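Local coordinates for protein alpha-toxin (Clostridium novyi, PDB 2VK9) that belongs to the large clostridial toxins, its catalytic domain combining a GT-A type fold with an N-terminal helical domain, at residues Thr94-Asn99 with Ile390-Ser395; Ile274-Gly279 with Thr397-Ile402; Arg84-Asn89 with Ser366-Leu371; Phe384-Ile389 with Ser475-Tyr480; Lys121-Asp126 with Asp355-Leu360. All blocks are in the same frame, centred on the assembly; numbering follows the deposited sequence.

Interaction 1: Thr94-Asn99 with Ile390-Ser395; sequences TIASKN and ISNNDS
Asn392 reaches across to the loop 94-99 and grips its main chain with both ends of one carboxamide. ND2 donates to Ile95 O at 3.1 Å in a nearly straight bond that stays in the plane of the amide but meets the Ile95 carbonyl from above that carbonyl's plane. OD1 accepts Ser97 N at 2.8 Å, in the plane of the side-chain C=O and on a lone pair. The two bonds straddle Ala96 and fix the rotation of the amide. With chi1 near -76°, CG of Asn392 lies opposite its carbonyl carbon, which brings the amide to the loop. The methyl of Ala96 touches the Ile390 branch, CB 3.7 Å from CG2. Water 1 adds a bridge: it hydrogen-bonds Ser97 OG at 2.9 Å and accepts Asn393 N.

Behind Asn392, the backbone closes a type I turn to Ser395. Asn392 O takes Ser395 N on one face of its plane and Ser391 OG on the other, which steadies the residue carrying the amide. The turn lies between the end of strand 382-391 and helix 396-422, with Ser395 at the helix N-cap. The loop 94-99 runs from helix 69-90 into strand 99-103, and Thr94 and Ala96 pair through their backbones with Ile365 and Ile363.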
# COMPACT_ATOMS: atom_id res chain seq x y z
N THR A 94 -1.44 21.70 14.64
CA THR A 94 -1.32 21.48 13.19
C THR A 94 -2.18 20.28 12.84
O THR A 94 -2.09 19.23 13.48
CB THR A 94 0.14 21.23 12.71
OG1 THR A 94 0.62 19.96 13.18
CG2 THR A 94 1.09 22.33 13.16
N ILE A 95 -3.01 20.44 11.82
CA ILE A 95 -3.94 19.40 11.41
C ILE A 95 -3.83 19.04 9.93
O ILE A 95 -3.31 19.83 9.12
CB ILE A 95 -5.40 19.78 11.77
CG1 ILE A 95 -5.82 21.04 11.02
CG2 ILE A 95 -5.53 19.96 13.28
CD1 ILE A 95 -7.29 21.25 10.99
N ALA A 96 -4.30 17.85 9.58
CA ALA A 96 -4.31 17.39 8.20
C ALA A 96 -5.35 18.15 7.41
O ALA A 96 -6.41 18.48 7.93
CB ALA A 96 -4.61 15.93 8.15
N SER A 97 -5.04 18.45 6.15
CA SER A 97 -6.01 19.08 5.25
C SER A 97 -7.31 18.29 5.26
O SER A 97 -7.30 17.07 5.39
CB SER A 97 -5.47 19.15 3.82
OG SER A 97 -4.27 19.89 3.75
N LYS A 98 -8.44 18.99 5.14
CA LYS A 98 -9.73 18.33 5.16
C LYS A 98 -10.16 17.88 3.77
O LYS A 98 -11.15 18.33 3.19
CB LYS A 98 -10.77 19.18 5.87
CG LYS A 98 -10.50 19.16 7.35
CD LYS A 98 -11.56 19.80 8.15
CE LYS A 98 -11.18 19.74 9.60
NZ LYS A 98 -12.38 20.08 10.43
N ASN A 99 -9.34 16.97 3.25
CA ASN A 99 -9.61 16.26 2.04
C ASN A 99 -9.71 14.80 2.37
O ASN A 99 -8.88 14.27 3.09
CB ASN A 99 -8.47 16.48 1.06
CG ASN A 99 -8.36 17.92 0.63
OD1 ASN A 99 -9.37 18.57 0.34
ND2 ASN A 99 -7.14 18.43 0.60
N ILE A 390 -2.87 9.17 6.26
CA ILE A 390 -3.09 10.58 6.53
C ILE A 390 -1.77 11.31 6.40
O ILE A 390 -0.80 10.93 7.05
CB ILE A 390 -3.66 10.83 7.93
CG1 ILE A 390 -4.99 10.10 8.11
CG2 ILE A 390 -3.84 12.33 8.16
CD1 ILE A 390 -5.41 9.97 9.55
N SER A 391 -1.73 12.34 5.57
CA SER A 391 -0.53 13.14 5.39
C SER A 391 -0.87 14.46 4.74
O SER A 391 -1.71 14.49 3.84
CB SER A 391 0.45 12.41 4.47
OG SER A 391 1.50 13.27 4.04
N ASN A 392 -0.23 15.54 5.18
CA ASN A 392 -0.20 16.79 4.41
C ASN A 392 0.82 16.70 3.28
O ASN A 392 1.73 15.87 3.35
CB ASN A 392 0.06 17.99 5.32
CG ASN A 392 -1.16 18.36 6.11
OD1 ASN A 392 -2.27 18.27 5.60
ND2 ASN A 392 -0.99 18.76 7.36
N ASN A 393 0.67 17.49 2.22
CA ASN A 393 1.55 17.27 1.06
C ASN A 393 3.02 17.64 1.28
O ASN A 393 3.90 17.18 0.55
CB ASN A 393 1.00 17.83 -0.26
CG ASN A 393 0.73 19.31 -0.22
OD1 ASN A 393 1.59 20.11 0.13
ND2 ASN A 393 -0.46 19.68 -0.62
N ASP A 394 3.27 18.46 2.29
CA ASP A 394 4.61 18.95 2.56
C ASP A 394 5.30 18.11 3.63
O ASP A 394 6.25 18.57 4.27
CB ASP A 394 4.56 20.44 2.95
CG ASP A 394 3.87 20.69 4.30
OD1 ASP A 394 3.18 19.79 4.83
OD2 ASP A 394 4.03 21.82 4.82
N SER A 395 4.84 16.88 3.78
CA SER A 395 5.37 15.95 4.78
C SER A 395 6.69 15.30 4.37
O SER A 395 6.89 14.90 3.23
CB SER A 395 4.34 14.85 5.08
OG SER A 395 4.96 13.77 5.74
O HOH W 1 -1.86 18.97 2.46

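Interaction 2: Ile274-Gly279 with Thr397-Ile402; sequences ILKKYG and TLNNLI
Lys276 lays its aliphatic chain along two hydrocarbon side chains of helix 396-422, Leu398 and Ile402. The lysine runs extended beyond CG and crosses Ile402 at about a right angle, so the CD1 methyl of the isoleucine butts against the middle of the chain, 3.6 Å from Lys276 CD. Leu398 meets it lower down and at a slant, its CD2 lying 3.9 Å from Lys276 CA, on the main chain of the helix itself. The other methyl of the same leucine, CD1, is 4.1 Å from Leu275 CB. A chi1 of -170° puts Leu398 CG opposite its own backbone nitrogen and directs the forked end at the other helix. Asn399 comes in at the outer end, crossing the lysine at about a right angle with ND2 3.7 Å from Lys276 CE. The contact is thus mainly apolar on its buried side, with the Asn399 amide and the lysine ammonium group at its more exposed border.

The axes of the two short helical pieces approach to 11.0 Å, and their directions stand 141° apart, closer to antiparallel than to perpendicular. Helix 263-278 leads straight into strand 280-283, while helix 396-422 follows strand 382-391. Both helices touch that latter strand, Leu275 on Ile389 and Leu398 on Ser391, and Leu401 also packs on helix 477-488.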
# COMPACT_ATOMS: atom_id res chain seq x y z
N ILE A 274 -2.02 11.49 -5.30
CA ILE A 274 -3.17 12.22 -4.75
C ILE A 274 -2.74 12.96 -3.48
O ILE A 274 -2.93 14.18 -3.36
CB ILE A 274 -4.37 11.31 -4.41
CG1 ILE A 274 -4.92 10.60 -5.65
CG2 ILE A 274 -5.47 12.11 -3.71
CD1 ILE A 274 -5.66 11.49 -6.60
N LEU A 275 -2.14 12.23 -2.55
CA LEU A 275 -1.68 12.85 -1.31
C LEU A 275 -0.66 13.96 -1.53
O LEU A 275 -0.69 14.96 -0.82
CB LEU A 275 -1.13 11.81 -0.33
CG LEU A 275 -2.14 10.79 0.19
CD1 LEU A 275 -1.41 9.63 0.82
CD2 LEU A 275 -3.09 11.44 1.18
N LYS A 276 0.23 13.81 -2.51
CA LYS A 276 1.17 14.89 -2.76
C LYS A 276 0.53 16.11 -3.41
O LYS A 276 1.06 17.22 -3.33
CB LYS A 276 2.39 14.44 -3.57
CG LYS A 276 3.61 15.27 -3.19
CD LYS A 276 4.57 15.39 -4.33
CE LYS A 276 5.91 16.01 -3.86
NZ LYS A 276 7.11 15.57 -4.71
N LYS A 277 -0.62 15.92 -4.04
CA LYS A 277 -1.33 17.04 -4.62
C LYS A 277 -2.24 17.70 -3.58
O LYS A 277 -2.10 18.88 -3.32
CB LYS A 277 -2.11 16.58 -5.86
CG LYS A 277 -3.00 17.63 -6.49
CD LYS A 277 -2.37 18.26 -7.69
CE LYS A 277 -3.32 19.32 -8.26
NZ LYS A 277 -2.55 20.56 -8.70
N TYR A 278 -3.14 16.94 -2.95
CA TYR A 278 -4.17 17.48 -2.08
C TYR A 278 -3.83 17.37 -0.61
O TYR A 278 -4.24 18.20 0.20
CB TYR A 278 -5.51 16.76 -2.30
CG TYR A 278 -6.03 16.86 -3.72
CD1 TYR A 278 -5.70 15.90 -4.68
CD2 TYR A 278 -6.84 17.93 -4.10
CE1 TYR A 278 -6.15 16.00 -5.98
CE2 TYR A 278 -7.32 18.04 -5.41
CZ TYR A 278 -6.96 17.07 -6.35
OH TYR A 278 -7.43 17.16 -7.65
N GLY A 279 -3.08 16.33 -0.25
CA GLY A 279 -2.89 15.96 1.15
C GLY A 279 -4.21 15.54 1.76
O GLY A 279 -5.23 15.45 1.07
N THR A 397 8.01 12.33 5.65
CA THR A 397 7.81 10.90 5.39
C THR A 397 7.17 10.65 4.02
O THR A 397 7.47 9.64 3.38
CB THR A 397 6.98 10.22 6.51
OG1 THR A 397 7.65 10.39 7.76
CG2 THR A 397 6.85 8.74 6.25
N LEU A 398 6.30 11.56 3.57
CA LEU A 398 5.70 11.45 2.26
C LEU A 398 6.75 11.58 1.16
O LEU A 398 6.74 10.83 0.19
CB LEU A 398 4.60 12.49 2.07
CG LEU A 398 3.73 12.34 0.80
CD1 LEU A 398 2.77 11.19 0.94
CD2 LEU A 398 2.96 13.61 0.51
N ASN A 399 7.67 12.54 1.32
CA ASN A 399 8.77 12.66 0.37
C ASN A 399 9.64 11.42 0.36
O ASN A 399 10.12 11.01 -0.70
CB ASN A 399 9.60 13.92 0.60
CG ASN A 399 8.90 15.18 0.06
OD1 ASN A 399 8.90 16.23 0.73
ND2 ASN A 399 8.30 15.08 -1.13
N ASN A 400 9.82 10.81 1.53
CA ASN A 400 10.53 9.54 1.63
C ASN A 400 9.79 8.40 0.97
O ASN A 400 10.41 7.51 0.38
CB ASN A 400 10.80 9.19 3.09
CG ASN A 400 11.86 10.06 3.72
OD1 ASN A 400 12.70 10.66 3.03
ND2 ASN A 400 11.83 10.13 5.05
N LEU A 401 8.46 8.42 1.08
CA LEU A 401 7.59 7.46 0.40
C LEU A 401 7.72 7.54 -1.12
O LEU A 401 7.86 6.51 -1.77
CB LEU A 401 6.14 7.66 0.82
CG LEU A 401 5.12 6.61 0.39
CD1 LEU A 401 5.45 5.26 0.97
CD2 LEU A 401 3.73 7.07 0.82
N ILE A 402 7.69 8.75 -1.67
CA ILE A 402 7.79 8.95 -3.12
C ILE A 402 9.18 8.54 -3.59
O ILE A 402 9.33 7.97 -4.67
CB ILE A 402 7.53 10.43 -3.54
CG1 ILE A 402 6.07 10.82 -3.30
CG2 ILE A 402 7.91 10.66 -5.01
CD1 ILE A 402 5.86 12.29 -3.03

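Interaction 3: Arg84-Asn89 with Ser366-Leu371; sequences RELIKN and SQLEIL
Ile87 is the residue most covered here, and its two branches go to different partners. CG1 lies 3.9 Å from CD1 of Leu368. CG2 faces the carboxylate of Glu369 instead, 3.5 Å from OE1. The split reflects chi1 of -74°: CG2 then stands opposite the backbone nitrogen and CG1 opposite the carbonyl carbon.

Leu368, next in buried surface, puts a single methyl to work. Its CD1 sits in the angle between neighbouring residues of the helix, touching Ile87 on one hand and CD2 of Leu86, also at 3.9 Å, on the other. The leucine pair crosses at about a right angle, whereas Leu368 and Ile87 meet at a slant.

The loop 366-371 begins with a type I beta turn from Ser366 to Glu369 and leads into strand 371-376, the outermost strand at one end of the GT-A sheet. Helix 69-90, which carries the other half of the contact, comes from the N-terminal helical region, so the contact is consistent with a seam between that region and the GT-A fold.

Ser366 contributes its CB, 3.5 Å from Ile87 O. Its hydroxyl bonds Ser90 OG, which also bonds the carbonyls of Leu86 and Ile87. Inside the turn, Ser366 N donates to Glu369 OE2 at 2.9 Å, reaching the carboxylate on its anti side and 23° out of its plane. Arg91 forms a salt bridge with the same oxygen, giving the buried acid a charged partner from the segment that follows the helix.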
# COMPACT_ATOMS: atom_id res chain seq x y z
N ARG A 84 11.25 11.16 18.52
CA ARG A 84 9.96 10.86 19.12
C ARG A 84 9.33 12.05 19.84
O ARG A 84 8.13 12.28 19.71
CB ARG A 84 10.07 9.68 20.08
CG ARG A 84 10.05 8.35 19.37
CD ARG A 84 10.32 7.18 20.29
NE ARG A 84 9.17 6.81 21.11
CZ ARG A 84 9.19 5.86 22.05
NH1 ARG A 84 10.31 5.18 22.28
NH2 ARG A 84 8.09 5.59 22.76
N GLU A 85 10.13 12.80 20.60
CA GLU A 85 9.64 13.98 21.30
C GLU A 85 9.32 15.10 20.34
O GLU A 85 8.34 15.83 20.53
CB GLU A 85 10.64 14.46 22.35
CG GLU A 85 10.61 13.69 23.68
CD GLU A 85 9.23 13.68 24.36
OE1 GLU A 85 8.63 14.78 24.53
OE2 GLU A 85 8.76 12.58 24.73
N LEU A 86 10.13 15.24 19.31
CA LEU A 86 9.95 16.30 18.33
C LEU A 86 8.66 16.08 17.54
O LEU A 86 7.93 17.03 17.28
CB LEU A 86 11.15 16.38 17.37
CG LEU A 86 11.12 17.57 16.40
CD1 LEU A 86 11.19 18.91 17.14
CD2 LEU A 86 12.24 17.46 15.37
N ILE A 87 8.40 14.82 17.18
CA ILE A 87 7.21 14.45 16.46
C ILE A 87 5.98 14.76 17.30
O ILE A 87 5.06 15.41 16.82
CB ILE A 87 7.24 12.96 16.06
CG1 ILE A 87 8.21 12.75 14.91
CG2 ILE A 87 5.86 12.47 15.66
CD1 ILE A 87 8.57 11.29 14.69
N LYS A 88 6.00 14.34 18.56
CA LYS A 88 4.85 14.50 19.45
C LYS A 88 4.44 15.94 19.71
O LYS A 88 3.24 16.23 19.83
CB LYS A 88 5.07 13.78 20.78
CG LYS A 88 4.77 12.30 20.68
CD LYS A 88 5.06 11.56 21.97
CE LYS A 88 5.03 10.04 21.73
NZ LYS A 88 5.50 9.26 22.93
N ASN A 89 5.40 16.86 19.79
CA ASN A 89 5.04 18.24 20.09
C ASN A 89 5.05 19.16 18.87
O ASN A 89 4.82 20.35 18.97
CB ASN A 89 5.83 18.80 21.28
CG ASN A 89 7.15 19.42 20.88
OD1 ASN A 89 8.07 18.73 20.44
ND2 ASN A 89 7.25 20.73 21.03
N SER A 366 2.07 15.68 12.66
CA SER A 366 3.37 16.31 12.54
C SER A 366 3.79 16.37 11.07
O SER A 366 3.52 15.43 10.32
CB SER A 366 4.41 15.54 13.36
OG SER A 366 5.67 16.17 13.28
N GLN A 367 4.43 17.46 10.66
CA GLN A 367 4.93 17.58 9.29
C GLN A 367 6.04 16.58 8.95
O GLN A 367 6.47 16.48 7.80
CB GLN A 367 5.41 19.01 9.01
CG GLN A 367 6.67 19.39 9.74
CD GLN A 367 7.30 20.67 9.21
OE1 GLN A 367 7.31 20.94 7.98
NE2 GLN A 367 7.85 21.48 10.13
N LEU A 368 6.50 15.83 9.95
CA LEU A 368 7.54 14.83 9.78
C LEU A 368 6.97 13.45 9.47
O LEU A 368 7.65 12.63 8.85
CB LEU A 368 8.40 14.75 11.04
CG LEU A 368 9.26 15.96 11.48
CD1 LEU A 368 9.80 15.73 12.88
CD2 LEU A 368 10.40 16.24 10.50
N GLU A 369 5.73 13.20 9.89
CA GLU A 369 5.13 11.86 9.84
C GLU A 369 4.05 11.72 8.76
O GLU A 369 3.60 12.69 8.16
CB GLU A 369 4.56 11.48 11.23
CG GLU A 369 3.32 12.32 11.68
CD GLU A 369 2.86 12.10 13.16
OE1 GLU A 369 3.27 11.10 13.81
OE2 GLU A 369 2.07 12.94 13.66
N ILE A 370 3.66 10.47 8.48
CA ILE A 370 2.38 10.17 7.86
C ILE A 370 1.72 9.25 8.86
O ILE A 370 2.41 8.66 9.70
CB ILE A 370 2.51 9.45 6.48
CG1 ILE A 370 3.24 8.11 6.61
CG2 ILE A 370 3.19 10.35 5.44
CD1 ILE A 370 3.39 7.38 5.31
N LEU A 371 0.40 9.14 8.82
CA LEU A 371 -0.26 8.18 9.69
C LEU A 371 -0.83 7.06 8.85
O LEU A 371 -1.34 7.29 7.75
CB LEU A 371 -1.30 8.86 10.56
CG LEU A 371 -0.72 9.94 11.49
CD1 LEU A 371 -1.81 10.65 12.26
CD2 LEU A 371 0.35 9.39 12.44

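Interaction 4: Phe384-Ile389 with Ser475-Tyr480; sequences FSNAFI and SGPNIY
Asn386 meets Tyr480 with its first side-chain atom. CB rests over one face of the phenol ring as a CH-pi contact, 3.7 Å from the centroid and 21° off the ring normal, displaced toward the rim on the CE1-CZ side. At CG the side chain bends past the ring: chi1 of 68° sets CG between the backbone nitrogen and the carbonyl carbon, and the amide plane ends up 67° from the ring plane. The tip then divides. OD1 turns to the proline ring, 3.9 Å from Pro477 CD. ND2 passes near the hydroxyl end of the ring, 3.8 Å from Tyr480 OH, and reaches a weak hydrogen bond to Asp268. The same aspartate accepts a hydrogen bond from Ser475 OG, so it touches both sides of the contact.

Two neighbours widen the interface. Pro477, at the start of helix 477-488, brings CB to 3.5 Å from Phe384 O. Ile389 reaches obliquely to the phenol with CD1, 3.6 Å from Tyr480 CE2. Between Phe384 and Ile389 the chain of strand 382-391 turns a corner at 386-388, and Asn386, at the start of the corner, points its CB toward helix 477-488. Arg271 of helix 263-278 bonds Asn386 O and packs against Tyr480 as well.

The contact lies close to the centre of the chain and joins the GT-A sheet to helix 477-488. ND2 of Asn386 finds its weak hydrogen bond outside the two segments, so the fit depends on shape, with CB and the Ile389 methyl against the phenol, rather than on directed bonds between them.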
# COMPACT_ATOMS: atom_id res chain seq x y z
N PHE A 384 1.67 -2.42 9.11
CA PHE A 384 1.25 -1.30 8.25
C PHE A 384 0.43 -1.79 7.07
O PHE A 384 0.76 -2.79 6.44
CB PHE A 384 2.46 -0.53 7.70
CG PHE A 384 3.09 0.43 8.66
CD1 PHE A 384 2.31 1.22 9.50
CD2 PHE A 384 4.47 0.58 8.70
CE1 PHE A 384 2.92 2.12 10.39
CE2 PHE A 384 5.08 1.48 9.58
CZ PHE A 384 4.30 2.25 10.43
N SER A 385 -0.66 -1.07 6.80
CA SER A 385 -1.45 -1.24 5.60
C SER A 385 -1.52 0.11 4.91
O SER A 385 -1.57 1.14 5.59
CB SER A 385 -2.85 -1.70 5.96
OG SER A 385 -3.63 -1.90 4.79
N ASN A 386 -1.52 0.12 3.58
CA ASN A 386 -1.67 1.37 2.85
C ASN A 386 -3.12 1.67 2.46
O ASN A 386 -3.39 2.42 1.52
CB ASN A 386 -0.72 1.41 1.64
CG ASN A 386 -1.10 0.42 0.56
OD1 ASN A 386 -1.68 -0.63 0.84
ND2 ASN A 386 -0.77 0.75 -0.70
N ALA A 387 -4.05 1.08 3.20
CA ALA A 387 -5.48 1.26 2.98
C ALA A 387 -6.04 2.54 3.58
O ALA A 387 -7.11 3.00 3.19
CB ALA A 387 -6.23 0.07 3.52
N PHE A 388 -5.31 3.11 4.54
CA PHE A 388 -5.70 4.35 5.21
C PHE A 388 -4.44 5.14 5.52
O PHE A 388 -3.61 4.70 6.31
CB PHE A 388 -6.47 4.03 6.48
CG PHE A 388 -7.15 5.21 7.12
CD1 PHE A 388 -8.43 5.60 6.72
CD2 PHE A 388 -6.55 5.91 8.14
CE1 PHE A 388 -9.07 6.68 7.32
CE2 PHE A 388 -7.19 6.99 8.74
CZ PHE A 388 -8.45 7.37 8.33
N ILE A 389 -4.30 6.30 4.87
CA ILE A 389 -3.11 7.13 4.97
C ILE A 389 -3.50 8.56 5.26
O ILE A 389 -4.37 9.12 4.59
CB ILE A 389 -2.33 7.14 3.65
CG1 ILE A 389 -2.13 5.73 3.09
CG2 ILE A 389 -0.99 7.86 3.81
CD1 ILE A 389 -1.68 5.73 1.63
N SER A 475 5.10 -1.23 -4.48
CA SER A 475 4.16 -0.13 -4.29
C SER A 475 3.32 -0.23 -3.01
O SER A 475 2.71 0.74 -2.57
CB SER A 475 3.25 0.02 -5.52
OG SER A 475 2.45 -1.14 -5.70
N GLY A 476 3.31 -1.42 -2.42
CA GLY A 476 2.47 -1.71 -1.27
C GLY A 476 3.13 -1.49 0.06
O GLY A 476 4.16 -0.81 0.15
N PRO A 477 2.55 -2.07 1.13
CA PRO A 477 2.91 -1.85 2.53
C PRO A 477 4.40 -1.83 2.87
O PRO A 477 4.81 -1.05 3.72
CB PRO A 477 2.21 -3.01 3.25
CG PRO A 477 1.02 -3.27 2.42
CD PRO A 477 1.44 -3.03 0.99
N ASN A 478 5.21 -2.66 2.20
CA ASN A 478 6.64 -2.73 2.53
C ASN A 478 7.38 -1.43 2.27
O ASN A 478 8.30 -1.09 3.00
CB ASN A 478 7.33 -3.89 1.80
CG ASN A 478 6.97 -5.27 2.38
OD1 ASN A 478 6.23 -5.40 3.37
ND2 ASN A 478 7.51 -6.32 1.75
N ILE A 479 6.95 -0.69 1.26
CA ILE A 479 7.59 0.59 0.93
C ILE A 479 7.19 1.68 1.94
O ILE A 479 7.87 2.69 2.08
CB ILE A 479 7.28 1.03 -0.54
CG1 ILE A 479 5.93 1.76 -0.62
CG2 ILE A 479 7.29 -0.18 -1.46
CD1 ILE A 479 5.72 2.55 -1.90
N TYR A 480 6.09 1.45 2.65
CA TYR A 480 5.60 2.38 3.66
C TYR A 480 6.39 2.22 4.95
O TYR A 480 6.77 3.21 5.57
CB TYR A 480 4.10 2.20 3.92
CG TYR A 480 3.24 2.74 2.80
CD1 TYR A 480 3.20 2.10 1.57
CD2 TYR A 480 2.47 3.88 2.97
CE1 TYR A 480 2.44 2.57 0.54
CE2 TYR A 480 1.69 4.37 1.93
CZ TYR A 480 1.68 3.70 0.72
OH TYR A 480 0.93 4.15 -0.34

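Interaction 5: Lys121-Asp126 with Asp355-Leu360; sequences KMFNKD and DLILPL
A chi1 of -71° turns the Phe123 ring of helix 111-123 to meet Ile357, whose own chi1 of -52° sets CG2 opposite its backbone nitrogen and points that methyl at the ring. The helix belongs to a beta-alpha-beta crossover of the GT-A fold, linking the adjacent parallel strands 99-103 and 128-133. Ile357 follows the short, weakly bonded helix 353-356. CG2 stands over the centre of the phenyl face, 3.5 Å from the centroid and almost exactly on the ring normal. CB of the same residue covers the rim, 3.5 Å from Phe123 CE2, so the isoleucine spreads across one face. Ile357 also packs on Phe315 and Ile318 of helix 307-321.

One step along, Pro359 sets CB 3.5 Å from Phe123 O; the polar part of the contact is left to Asn124. This residue turns its amide toward the main chain of the other segment, and OD1 accepts Leu360 N at 2.8 Å, in the plane of the side-chain carbonyl. The aliphatic side chain of Leu360 crosses this amide at about a right angle. The other end of the carboxamide is engaged too: ND2 donates back to Trp120 O.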
# COMPACT_ATOMS: atom_id res chain seq x y z
N LYS A 121 -19.54 10.10 3.39
CA LYS A 121 -20.18 11.37 3.08
C LYS A 121 -21.12 11.84 4.18
O LYS A 121 -21.16 13.04 4.50
CB LYS A 121 -20.94 11.26 1.77
CG LYS A 121 -20.13 11.62 0.55
CD LYS A 121 -21.00 11.55 -0.70
CE LYS A 121 -20.25 12.11 -1.88
NZ LYS A 121 -20.98 11.86 -3.15
N MET A 122 -21.86 10.91 4.77
CA MET A 122 -22.83 11.24 5.80
C MET A 122 -22.21 11.77 7.09
O MET A 122 -22.80 12.62 7.75
CB MET A 122 -23.68 10.02 6.13
CG MET A 122 -24.87 9.81 5.21
SD MET A 122 -25.61 8.17 5.52
CE MET A 122 -26.26 8.42 7.18
N PHE A 123 -21.01 11.29 7.42
CA PHE A 123 -20.41 11.58 8.72
C PHE A 123 -19.26 12.58 8.72
O PHE A 123 -18.68 12.88 9.78
CB PHE A 123 -19.98 10.28 9.40
CG PHE A 123 -21.12 9.44 9.87
CD1 PHE A 123 -21.62 8.42 9.08
CD2 PHE A 123 -21.71 9.69 11.10
CE1 PHE A 123 -22.69 7.66 9.51
CE2 PHE A 123 -22.77 8.93 11.54
CZ PHE A 123 -23.27 7.91 10.74
N ASN A 124 -18.92 13.10 7.53
CA ASN A 124 -17.78 14.00 7.39
C ASN A 124 -18.10 15.14 6.43
O ASN A 124 -17.44 15.31 5.41
CB ASN A 124 -16.55 13.23 6.91
CG ASN A 124 -16.11 12.17 7.89
OD1 ASN A 124 -15.50 12.47 8.91
ND2 ASN A 124 -16.42 10.92 7.58
N LYS A 125 -19.11 15.93 6.78
CA LYS A 125 -19.57 17.02 5.92
C LYS A 125 -18.63 18.21 5.93
O LYS A 125 -18.76 19.11 5.11
CB LYS A 125 -20.98 17.46 6.32
CG LYS A 125 -22.05 16.47 5.98
CD LYS A 125 -23.38 16.94 6.52
CE LYS A 125 -24.34 15.77 6.69
NZ LYS A 125 -25.50 16.18 7.55
N ASP A 126 -17.68 18.21 6.86
CA ASP A 126 -16.64 19.23 6.93
C ASP A 126 -15.40 18.89 6.08
O ASP A 126 -14.39 19.58 6.15
CB ASP A 126 -16.23 19.45 8.39
CG ASP A 126 -15.77 18.17 9.09
OD1 ASP A 126 -16.16 17.06 8.66
OD2 ASP A 126 -15.02 18.27 10.10
N ASP A 355 -23.11 9.02 18.52
CA ASP A 355 -22.43 8.44 19.64
C ASP A 355 -21.83 7.10 19.18
O ASP A 355 -20.84 6.62 19.75
CB ASP A 355 -23.45 8.25 20.76
CG ASP A 355 -22.80 7.96 22.10
OD1 ASP A 355 -21.57 7.74 22.15
OD2 ASP A 355 -23.55 7.95 23.12
N LEU A 356 -22.40 6.53 18.13
CA LEU A 356 -22.01 5.21 17.63
C LEU A 356 -20.95 5.26 16.54
O LEU A 356 -19.99 4.49 16.57
CB LEU A 356 -23.24 4.47 17.11
CG LEU A 356 -24.25 3.99 18.15
CD1 LEU A 356 -25.62 3.86 17.52
CD2 LEU A 356 -23.80 2.67 18.75
N ILE A 357 -21.15 6.15 15.58
CA ILE A 357 -20.22 6.33 14.47
C ILE A 357 -19.42 7.61 14.71
O ILE A 357 -19.99 8.66 14.99
CB ILE A 357 -20.95 6.43 13.10
CG1 ILE A 357 -21.92 5.27 12.88
CG2 ILE A 357 -19.95 6.54 11.95
CD1 ILE A 357 -21.29 3.89 12.90
N LEU A 358 -18.10 7.50 14.59
CA LEU A 358 -17.21 8.62 14.85
C LEU A 358 -16.89 9.42 13.57
O LEU A 358 -16.65 8.83 12.51
CB LEU A 358 -15.93 8.12 15.54
CG LEU A 358 -15.98 7.94 17.07
CD1 LEU A 358 -17.06 6.99 17.53
CD2 LEU A 358 -14.64 7.47 17.61
N PRO A 359 -16.92 10.77 13.65
CA PRO A 359 -16.45 11.61 12.54
C PRO A 359 -14.94 11.70 12.54
O PRO A 359 -14.32 11.50 13.58
CB PRO A 359 -17.06 12.97 12.87
CG PRO A 359 -17.15 12.99 14.34
CD PRO A 359 -17.42 11.58 14.78
N LEU A 360 -14.34 12.02 11.40
CA LEU A 360 -12.88 12.16 11.33
C LEU A 360 -12.37 13.32 12.19
O LEU A 360 -11.35 13.20 12.85
CB LEU A 360 -12.40 12.33 9.89
CG LEU A 360 -12.32 11.09 9.02
CD1 LEU A 360 -12.16 11.49 7.56
CD2 LEU A 360 -11.18 10.23 9.47

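Interactions 1, 2, 3 and 4 cluster round strand 382-391 and its edge partner 371-376, their centres about 9 to 18 Å apart. Interaction 5 stands off, its centre about 18 to 25 Å from the others, yet touches interaction 4 through Phe388 and Leu360. Strand 382-391 serves interactions 1 and 4, and the chain then runs into helix 396-422, used by interaction 2. A probable backbone bond from Leu371 N to Ile390 O ties interaction 3 to interaction 1, and the salt bridge Lys98-Asp126 connects interactions 1 and 5. Interaction 5 is nested inside the loops closed by 1 and 3. Segments far apart in sequence thus meet around the mixed sheet through strands 371-376 and 382-391.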